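Local coordinates for protein seryl-tRNA synthetase, cytoplasmic (Candida albicans, PDB 3QO8) that attaches serine to tRNA(Ser) in two steps, first activating the amino acid with ATP and then transferring it to the acceptor end of the tRNA, at residues 125-131 and 334-340; 23-27 and 341-346; 107-111 and 373-377. One frame throughout, in Å; residues are numbered along the deposited sequence.

Interaction 1: 125-131 and 334-340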
loop_
_atom_site.group_PDB
_atom_site.type_symbol
_atom_site.label_atom_id
_atom_site.label_comp_id
_atom_site.label_asym_id
_atom_site.label_seq_id
_atom_site.Cartn_x
_atom_site.Cartn_y
_atom_site.Cartn_z
ATOM N N ASN A 125 -30.521 -7.510 14.572
ATOM C CA ASN A 125 -30.366 -6.484 13.547
ATOM C C ASN A 125 -31.711 -6.222 12.903
ATOM O O ASN A 125 -32.462 -7.154 12.637
ATOM C CB ASN A 125 -29.396 -6.932 12.452
ATOM C CG ASN A 125 -27.944 -6.895 12.894
ATOM O OD1 ASN A 125 -27.613 -6.357 13.950
ATOM N ND2 ASN A 125 -27.065 -7.462 12.068
ATOM N N GLU A 126 -32.012 -4.955 12.658
ATOM C CA GLU A 126 -33.248 -4.577 11.994
ATOM C C GLU A 126 -33.162 -4.927 10.514
ATOM O O GLU A 126 -32.166 -4.631 9.854
ATOM C CB GLU A 126 -33.491 -3.077 12.170
ATOM C CG GLU A 126 -34.617 -2.524 11.322
ATOM C CD GLU A 126 -34.739 -1.018 11.438
ATOM O OE1 GLU A 126 -33.926 -0.418 12.179
ATOM O OE2 GLU A 126 -35.641 -0.440 10.785
ATOM N N LEU A 127 -34.193 -5.575 9.987
ATOM C CA LEU A 127 -34.233 -5.849 8.557
ATOM C C LEU A 127 -34.889 -4.656 7.897
ATOM O O LEU A 127 -36.103 -4.490 7.962
ATOM C CB LEU A 127 -34.997 -7.141 8.241
ATOM C CG LEU A 127 -35.118 -7.454 6.743
ATOM C CD1 LEU A 127 -33.736 -7.636 6.083
ATOM C CD2 LEU A 127 -36.002 -8.673 6.479
ATOM N N VAL A 128 -34.067 -3.799 7.302
ATOM C CA VAL A 128 -34.529 -2.512 6.786
ATOM C C VAL A 128 -35.175 -2.649 5.408
ATOM O O VAL A 128 -36.296 -2.201 5.194
ATOM C CB VAL A 128 -33.371 -1.477 6.733
ATOM C CG1 VAL A 128 -33.831 -0.178 6.081
ATOM C CG2 VAL A 128 -32.836 -1.215 8.132
ATOM N N ARG A 129 -34.468 -3.286 4.483
ATOM C CA ARG A 129 -34.950 -3.421 3.116
ATOM C C ARG A 129 -34.339 -4.654 2.497
ATOM O O ARG A 129 -33.250 -5.081 2.888
ATOM C CB ARG A 129 -34.546 -2.199 2.278
ATOM C CG ARG A 129 -35.469 -1.006 2.401
ATOM C CD ARG A 129 -35.045 0.135 1.471
ATOM N NE ARG A 129 -33.733 0.679 1.807
ATOM C CZ ARG A 129 -33.525 1.583 2.760
ATOM N NH1 ARG A 129 -34.544 2.033 3.483
ATOM N NH2 ARG A 129 -32.301 2.032 2.998
ATOM N N THR A 130 -35.035 -5.220 1.519
ATOM C CA THR A 130 -34.496 -6.318 0.732
ATOM C C THR A 130 -34.654 -5.958 -0.739
ATOM O O THR A 130 -35.582 -5.244 -1.109
ATOM C CB THR A 130 -35.236 -7.646 1.024
ATOM O OG1 THR A 130 -35.177 -7.930 2.425
ATOM C CG2 THR A 130 -34.586 -8.784 0.276
ATOM N N TRP A 131 -33.749 -6.439 -1.580
ATOM C CA TRP A 131 -33.863 -6.200 -3.014
ATOM C C TRP A 131 -33.382 -7.411 -3.798
ATOM O O TRP A 131 -32.364 -8.004 -3.462
ATOM C CB TRP A 131 -33.062 -4.959 -3.441
ATOM C CG TRP A 131 -33.227 -4.638 -4.908
ATOM C CD1 TRP A 131 -34.246 -3.924 -5.483
ATOM C CD2 TRP A 131 -32.362 -5.035 -5.981
ATOM N NE1 TRP A 131 -34.057 -3.843 -6.844
ATOM C CE2 TRP A 131 -32.908 -4.511 -7.174
ATOM C CE3 TRP A 131 -31.165 -5.762 -6.048
ATOM C CZ2 TRP A 131 -32.314 -4.714 -8.419
ATOM C CZ3 TRP A 131 -30.568 -5.949 -7.283
ATOM C CH2 TRP A 131 -31.148 -5.436 -8.454
ATOM N N TYR A 334 -29.514 -8.138 -2.385
ATOM C CA TYR A 334 -28.952 -7.747 -1.098
ATOM C C TYR A 334 -30.046 -7.479 -0.086
ATOM O O TYR A 334 -31.221 -7.433 -0.434
ATOM C CB TYR A 334 -28.060 -6.496 -1.243
ATOM C CG TYR A 334 -28.829 -5.283 -1.731
ATOM C CD1 TYR A 334 -29.584 -4.516 -0.853
ATOM C CD2 TYR A 334 -28.810 -4.916 -3.075
ATOM C CE1 TYR A 334 -30.322 -3.409 -1.308
ATOM C CE2 TYR A 334 -29.534 -3.812 -3.536
ATOM C CZ TYR A 334 -30.294 -3.075 -2.647
ATOM O OH TYR A 334 -31.008 -1.995 -3.099
ATOM N N ARG A 335 -29.650 -7.311 1.169
ATOM C CA ARG A 335 -30.529 -6.740 2.173
ATOM C C ARG A 335 -29.776 -5.639 2.908
ATOM O O ARG A 335 -28.551 -5.673 2.992
ATOM C CB ARG A 335 -30.996 -7.805 3.170
ATOM C CG ARG A 335 -29.871 -8.487 3.938
ATOM C CD ARG A 335 -30.436 -9.476 4.983
ATOM N NE ARG A 335 -29.385 -10.013 5.849
ATOM C CZ ARG A 335 -29.509 -11.106 6.605
ATOM N NH1 ARG A 335 -30.643 -11.791 6.610
ATOM N NH2 ARG A 335 -28.496 -11.513 7.363
ATOM N N VAL A 336 -30.513 -4.662 3.416
ATOM C CA VAL A 336 -29.944 -3.617 4.275
ATOM C C VAL A 336 -30.412 -3.861 5.707
ATOM O O VAL A 336 -31.618 -4.048 5.961
ATOM C CB VAL A 336 -30.398 -2.227 3.813
ATOM C CG1 VAL A 336 -29.852 -1.131 4.747
ATOM C CG2 VAL A 336 -29.935 -1.976 2.375
ATOM N N VAL A 337 -29.467 -3.879 6.638
ATOM C CA VAL A 337 -29.785 -4.170 8.032
ATOM C C VAL A 337 -29.308 -3.083 8.978
ATOM O O VAL A 337 -28.217 -2.537 8.816
ATOM C CB VAL A 337 -29.211 -5.544 8.482
ATOM C CG1 VAL A 337 -29.804 -6.670 7.633
ATOM C CG2 VAL A 337 -27.694 -5.561 8.380
ATOM N N GLY A 338 -30.130 -2.782 9.975
ATOM C CA GLY A 338 -29.780 -1.817 10.998
ATOM C C GLY A 338 -29.035 -2.518 12.115
ATOM O O GLY A 338 -29.609 -3.315 12.854
ATOM N N ILE A 339 -27.749 -2.211 12.242
ATOM C CA ILE A 339 -26.875 -2.897 13.188
ATOM C C ILE A 339 -27.238 -2.597 14.649
ATOM O O ILE A 339 -27.455 -1.437 15.020
ATOM C CB ILE A 339 -25.381 -2.527 12.919
ATOM C CG1 ILE A 339 -24.995 -2.887 11.484
ATOM C CG2 ILE A 339 -24.462 -3.231 13.908
ATOM C CD1 ILE A 339 -25.140 -4.392 11.157
ATOM N N VAL A 340 -27.279 -3.641 15.476
ATOM C CA VAL A 340 -27.652 -3.490 16.887
ATOM C C VAL A 340 -26.642 -2.635 17.649
ATOM O O VAL A 340 -25.463 -2.588 17.289
ATOM C CB VAL A 340 -27.792 -4.859 17.609
ATOM C CG1 VAL A 340 -28.976 -5.644 17.050
ATOM C CG2 VAL A 340 -26.491 -5.663 17.497
#
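W131 and Y334 meet where strands 126-131 and 334-338 pair antiparallel. CB of W131 stands over one face of the Y334 ring, 3.8 Å from its centroid, a CH-pi contact. The indole is slid past the phenol: its five-membered ring lies at 21° to the Y334 ring with little overlap, and W131 CE3 touches Y334 CE2 at 3.6 Å. Y334 reaches this position with CG between its backbone N and carbonyl carbon (chi1 62°), while its OH bonds to Q328 and E324 on helix 312-329.

The pairing then shifts by one residue at a classic beta bulge, which sets two residues, V128 and R129, opposite the single V336. One acceptor, V336 O, takes V128 N at 2.8 Å and R129 N at a longer 3.3 Å. At the other end, the side chain of N125 continues the pairing beyond the strand: its OD1 accepts V340 N at 3.1 Å, with the donor tilted 32° from the amide carbonyl plane, while ND2 lies against I339 CD1 at 3.7 Å. V336, V337 and G338 are buried here.

The looser part is the exposed residues of strand 126-131: L127, T130 and R129. The L127 side chain crosses R335 at about a right angle, CD1 3.9 Å from CD; the R335 guanidinium pairs with E355. T130 touches Y364 of strand 363-372, and the charge of R129 goes to E324.

Within the chain, strand 126-131 forms an outer strand of the mostly antiparallel class II core sheet, and W131 touches a bound seryl-adenylate analogue. Attachment therefore rests chiefly on main-chain hydrogen bonds, which fix the register through the bulge, while the W131-Y334 packing lies at the end that contacts the ligand.

Interaction 2: 23-27 and 341-346. With MG (magnesium ion), chain E.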
loop_
_atom_site.group_PDB
_atom_site.type_symbol
_atom_site.label_atom_id
_atom_site.label_comp_id
_atom_site.label_asym_id
_atom_site.label_seq_id
_atom_site.Cartn_x
_atom_site.Cartn_y
_atom_site.Cartn_z
ATOM N N LYS A 23 -24.910 1.753 28.171
ATOM C CA LYS A 23 -25.585 0.501 28.484
ATOM C C LYS A 23 -25.970 -0.228 27.203
ATOM O O LYS A 23 -25.713 -1.425 27.061
ATOM C CB LYS A 23 -26.823 0.784 29.333
ATOM C CG LYS A 23 -27.232 -0.344 30.263
ATOM C CD LYS A 23 -28.121 0.208 31.368
ATOM C CE LYS A 23 -27.500 1.477 31.957
ATOM N NZ LYS A 23 -28.356 2.147 32.977
ATOM N N LYS A 24 -26.574 0.500 26.266
ATOM C CA LYS A 24 -26.916 -0.062 24.957
ATOM C C LYS A 24 -25.694 -0.623 24.242
ATOM O O LYS A 24 -25.784 -1.628 23.540
ATOM C CB LYS A 24 -27.566 0.998 24.071
ATOM C CG LYS A 24 -28.905 1.488 24.571
ATOM C CD LYS A 24 -29.555 2.370 23.536
ATOM C CE LYS A 24 -30.767 3.082 24.086
ATOM N NZ LYS A 24 -31.226 4.084 23.078
ATOM N N ARG A 25 -24.557 0.044 24.419
ATOM C CA ARG A 25 -23.318 -0.335 23.751
ATOM C C ARG A 25 -22.710 -1.582 24.383
ATOM O O ARG A 25 -21.872 -2.250 23.779
ATOM C CB ARG A 25 -22.298 0.817 23.817
ATOM C CG ARG A 25 -22.514 1.918 22.780
ATOM C CD ARG A 25 -21.410 3.003 22.824
ATOM N NE ARG A 25 -21.655 3.969 21.761
ATOM C CZ ARG A 25 -21.336 3.750 20.492
ATOM N NH1 ARG A 25 -20.730 2.616 20.141
ATOM N NH2 ARG A 25 -21.626 4.654 19.573
ATOM N N GLY A 26 -23.132 -1.883 25.606
ATOM C CA GLY A 26 -22.486 -2.920 26.389
ATOM C C GLY A 26 -21.158 -2.428 26.942
ATOM O O GLY A 26 -20.266 -3.223 27.231
ATOM N N ASP A 27 -21.024 -1.111 27.080
ATOM C CA ASP A 27 -19.794 -0.511 27.596
ATOM C C ASP A 27 -19.986 0.074 28.997
ATOM O O ASP A 27 -21.098 0.130 29.515
ATOM C CB ASP A 27 -19.270 0.577 26.646
ATOM C CG ASP A 27 -18.828 0.025 25.305
ATOM O OD1 ASP A 27 -18.689 -1.213 25.175
ATOM O OD2 ASP A 27 -18.608 0.837 24.377
ATOM N N SER A 341 -27.105 -1.987 18.714
ATOM C CA SER A 341 -26.259 -1.068 19.482
ATOM C C SER A 341 -24.938 -1.690 19.930
ATOM O O SER A 341 -23.915 -1.015 19.957
ATOM C CB SER A 341 -27.010 -0.526 20.695
ATOM O OG SER A 341 -27.546 -1.589 21.476
ATOM N N GLY A 342 -24.963 -2.973 20.278
ATOM C CA GLY A 342 -23.797 -3.633 20.837
ATOM C C GLY A 342 -22.686 -3.907 19.844
ATOM O O GLY A 342 -21.597 -4.320 20.233
ATOM N N GLU A 343 -22.964 -3.660 18.566
ATOM C CA GLU A 343 -22.010 -3.886 17.487
ATOM C C GLU A 343 -21.552 -2.596 16.798
ATOM O O GLU A 343 -20.916 -2.643 15.746
ATOM C CB GLU A 343 -22.635 -4.816 16.445
ATOM C CG GLU A 343 -22.892 -6.212 16.962
ATOM C CD GLU A 343 -21.620 -7.026 17.037
ATOM O OE1 GLU A 343 -20.955 -7.167 15.989
ATOM O OE2 GLU A 343 -21.281 -7.510 18.135
ATOM N N LEU A 344 -21.890 -1.447 17.371
ATOM C CA LEU A 344 -21.429 -0.170 16.819
ATOM C C LEU A 344 -20.044 0.168 17.354
ATOM O O LEU A 344 -19.792 0.022 18.547
ATOM C CB LEU A 344 -22.392 0.967 17.194
ATOM C CG LEU A 344 -23.832 0.856 16.701
ATOM C CD1 LEU A 344 -24.650 2.052 17.177
ATOM C CD2 LEU A 344 -23.855 0.735 15.184
ATOM N N ASN A 345 -19.151 0.629 16.486
ATOM C CA ASN A 345 -17.880 1.183 16.958
ATOM C C ASN A 345 -18.131 2.522 17.653
ATOM O O ASN A 345 -19.218 3.084 17.514
ATOM C CB ASN A 345 -16.848 1.299 15.815
ATOM C CG ASN A 345 -17.141 2.445 14.847
ATOM O OD1 ASN A 345 -17.796 3.419 15.192
ATOM N ND2 ASN A 345 -16.620 2.335 13.629
ATOM N N ASN A 346 -17.137 3.031 18.386
ATOM C CA ASN A 346 -17.306 4.237 19.194
ATOM C C ASN A 346 -17.834 5.442 18.420
ATOM O O ASN A 346 -18.605 6.232 18.950
ATOM C CB ASN A 346 -15.983 4.651 19.859
ATOM C CG ASN A 346 -15.512 3.670 20.907
ATOM O OD1 ASN A 346 -16.238 2.762 21.301
ATOM N ND2 ASN A 346 -14.278 3.848 21.364
HETATM MG MG MG E . -18.851 -0.937 20.461
HETATM O O HOH W 1 -21.288 -0.883 21.020
HETATM O O HOH W 2 -18.556 1.271 21.691
HETATM O O HOH W 3 -20.110 -4.226 23.353
HETATM O O HOH W 4 -17.908 -2.033 22.414
HETATM O O HOH W 5 -16.399 -1.095 19.742
#
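K24 and S341 join the last turn of helix 15-25, which ends in a Schellman motif at G26, to the loop between strands 334-338 and 350-358. The N-terminal tRNA-binding extension thereby meets the catalytic core.

Two direct hydrogen bonds cross the seam. S341 OG gives its proton to K24 O at 2.7 Å, approaching from above the carbonyl plane (48° out of it). OG lies between the S341 backbone N and carbonyl carbon, chi1 53°, which turns it to the helix end. R25 supplies the second: extended from CG to NE, its chain carries NH1 to N345 O at 3.1 Å, again well above the carbonyl plane. L344 O lies in the guanidinium plane at its edge. N346 O lies over one face and makes no hydrogen bond with NH2, which bonds instead to N110 O.

Waters also bridge the two segments. Water 1 donates to both R25 O and S341 O. Water 2 accepts from R25 NH1 and donates to the side-chain oxygens OD2 of D27 and OD1 of N346.

Metal coordination draws these waters together. A magnesium ion, separate from the one bound by E366 and S369, has waters 1, 2, 4 and 5 among its ligands. Water 4 donates to D27 OD1, and D27 therefore reaches the ion through water rather than directly. The protein ligand in this contact is a main-chain oxygen: L344 O, 2.3 Å from the magnesium.

Interaction 3: 107-111 and 373-377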
loop_
_atom_site.group_PDB
_atom_site.type_symbol
_atom_site.label_atom_id
_atom_site.label_comp_id
_atom_site.label_asym_id
_atom_site.label_seq_id
_atom_site.Cartn_x
_atom_site.Cartn_y
_atom_site.Cartn_z
ATOM N N GLN A 107 -12.803 7.361 26.067
ATOM C CA GLN A 107 -13.288 5.988 26.119
ATOM C C GLN A 107 -14.799 5.862 25.859
ATOM O O GLN A 107 -15.282 4.784 25.521
ATOM C CB GLN A 107 -12.956 5.359 27.471
ATOM C CG GLN A 107 -11.486 5.322 27.806
ATOM C CD GLN A 107 -11.232 4.634 29.124
ATOM O OE1 GLN A 107 -11.726 3.532 29.365
ATOM N NE2 GLN A 107 -10.474 5.285 29.997
ATOM N N VAL A 108 -15.536 6.959 26.011
ATOM C CA VAL A 108 -16.988 6.924 25.868
ATOM C C VAL A 108 -17.414 6.976 24.399
ATOM O O VAL A 108 -17.043 7.893 23.661
ATOM C CB VAL A 108 -17.659 8.078 26.637
ATOM C CG1 VAL A 108 -19.181 8.021 26.481
ATOM C CG2 VAL A 108 -17.263 8.034 28.112
ATOM N N GLY A 109 -18.198 5.988 23.983
ATOM C CA GLY A 109 -18.713 5.941 22.628
ATOM C C GLY A 109 -19.721 7.037 22.345
ATOM O O GLY A 109 -20.289 7.633 23.257
ATOM N N ASN A 110 -19.927 7.316 21.064
ATOM C CA ASN A 110 -20.901 8.306 20.633
ATOM C C ASN A 110 -22.306 7.912 21.129
ATOM O O ASN A 110 -22.579 6.729 21.375
ATOM C CB ASN A 110 -20.880 8.390 19.104
ATOM C CG ASN A 110 -21.435 9.695 18.585
ATOM O OD1 ASN A 110 -21.875 10.538 19.354
ATOM N ND2 ASN A 110 -21.392 9.876 17.268
ATOM N N ILE A 111 -23.191 8.893 21.280
ATOM C CA ILE A 111 -24.561 8.609 21.721
ATOM C C ILE A 111 -25.307 7.800 20.677
ATOM O O ILE A 111 -25.510 8.258 19.551
ATOM C CB ILE A 111 -25.369 9.892 21.972
ATOM C CG1 ILE A 111 -24.650 10.793 22.976
ATOM C CG2 ILE A 111 -26.792 9.546 22.445
ATOM C CD1 ILE A 111 -24.138 10.052 24.158
ATOM N N CYS A 373 -21.535 9.360 12.039
ATOM C CA CYS A 373 -20.672 9.528 13.204
ATOM C C CYS A 373 -20.899 10.900 13.842
ATOM O O CYS A 373 -20.126 11.336 14.701
ATOM C CB CYS A 373 -19.191 9.343 12.800
ATOM S SG CYS A 373 -18.836 7.643 12.175
ATOM N N THR A 374 -21.972 11.568 13.423
ATOM C CA THR A 374 -22.275 12.931 13.864
ATOM C C THR A 374 -20.990 13.759 14.030
ATOM O O THR A 374 -20.189 13.830 13.089
ATOM C CB THR A 374 -23.214 12.972 15.119
ATOM O OG1 THR A 374 -22.581 12.354 16.247
ATOM C CG2 THR A 374 -24.527 12.252 14.823
ATOM N N ASP A 375 -20.774 14.378 15.189
ATOM C CA ASP A 375 -19.575 15.211 15.361
ATOM C C ASP A 375 -18.521 14.604 16.279
ATOM O O ASP A 375 -17.716 15.325 16.856
ATOM C CB ASP A 375 -19.945 16.605 15.879
ATOM C CG ASP A 375 -20.742 16.553 17.182
ATOM O OD1 ASP A 375 -20.688 15.519 17.880
ATOM O OD2 ASP A 375 -21.414 17.553 17.508
ATOM N N TYR A 376 -18.531 13.283 16.419
ATOM C CA TYR A 376 -17.606 12.590 17.313
ATOM C C TYR A 376 -16.165 12.757 16.821
ATOM O O TYR A 376 -15.258 13.035 17.604
ATOM C CB TYR A 376 -17.975 11.107 17.355
ATOM C CG TYR A 376 -17.334 10.273 18.448
ATOM C CD1 TYR A 376 -17.882 10.233 19.726
ATOM C CD2 TYR A 376 -16.203 9.503 18.193
ATOM C CE1 TYR A 376 -17.320 9.457 20.722
ATOM C CE2 TYR A 376 -15.629 8.723 19.182
ATOM C CZ TYR A 376 -16.195 8.705 20.445
ATOM O OH TYR A 376 -15.652 7.923 21.436
ATOM N N GLN A 377 -15.958 12.588 15.519
ATOM C CA GLN A 377 -14.616 12.700 14.951
ATOM C C GLN A 377 -14.244 14.156 14.690
ATOM O O GLN A 377 -13.116 14.576 14.946
ATOM C CB GLN A 377 -14.506 11.883 13.664
ATOM C CG GLN A 377 -14.741 10.391 13.877
ATOM C CD GLN A 377 -15.238 9.709 12.618
ATOM O OE1 GLN A 377 -16.152 10.201 11.951
ATOM N NE2 GLN A 377 -14.621 8.587 12.270
HETATM O O HOH W 6 -23.801 12.337 18.742
#
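N110 and Y376 bring the two backbones closest, their CA atoms 6.3 Å apart, where the irregular chain after helix 74-107 passes a type II' beta turn running from C373 to Y376. The turn is closed by Y376 N bonding to C373 O at 3.0 Å, and its positive-phi corner is T374.

Y376 extends along segment 107-111, its CG anti to the backbone N (chi1 -167°), which carries the phenol as far as V108. There its OH donates to V108 O at 2.6 Å; the acceptor lies in the ring plane at the edge, whereas the hydroxyl sits 40° above the V108 carbonyl plane. N110 runs the opposite way past the ring, with CB 3.6 Å from Y376 CD1.

These contacts join the N-terminal tRNA-binding extension to the class II core, near helix 376-381 and beside strand 399-404. V108 meanwhile packs on I18 and Q22 of helix 15-25.

The amide of N110 is held at both ends. ND2 points almost straight at T374 OG1, 2.9 Å away, with the hydroxyl oxygen practically in the amide plane, and it also bonds to A347 O. OD1 receives a proton from water 6 at 2.7 Å and a weak bond from I111 N; water 6 in turn hydrogen-bonds T374 OG1 at 2.8 Å.

Interactions 2 and 3 both join the N-terminal extension to the catalytic core and adjoin each other, their centres 11 Å apart. Probable hydrogen bonds connect them through the backbone N and O of N110: N346 O to N110 N, and R25 NH2 to N110 O. Interaction 1 belongs to the core sheet and touches interaction 2 only lightly, I339 O against L344 CD2, where strand 334-338 runs on into the loop of 341-346; it does not touch interaction 3. Interaction 3 is buried and relies on side-chain hydrogen bonds, interaction 2 is partly buried and uses water and magnesium, and interaction 1 is partly buried, main-chain strand pairing with exposed residues on the outer strand.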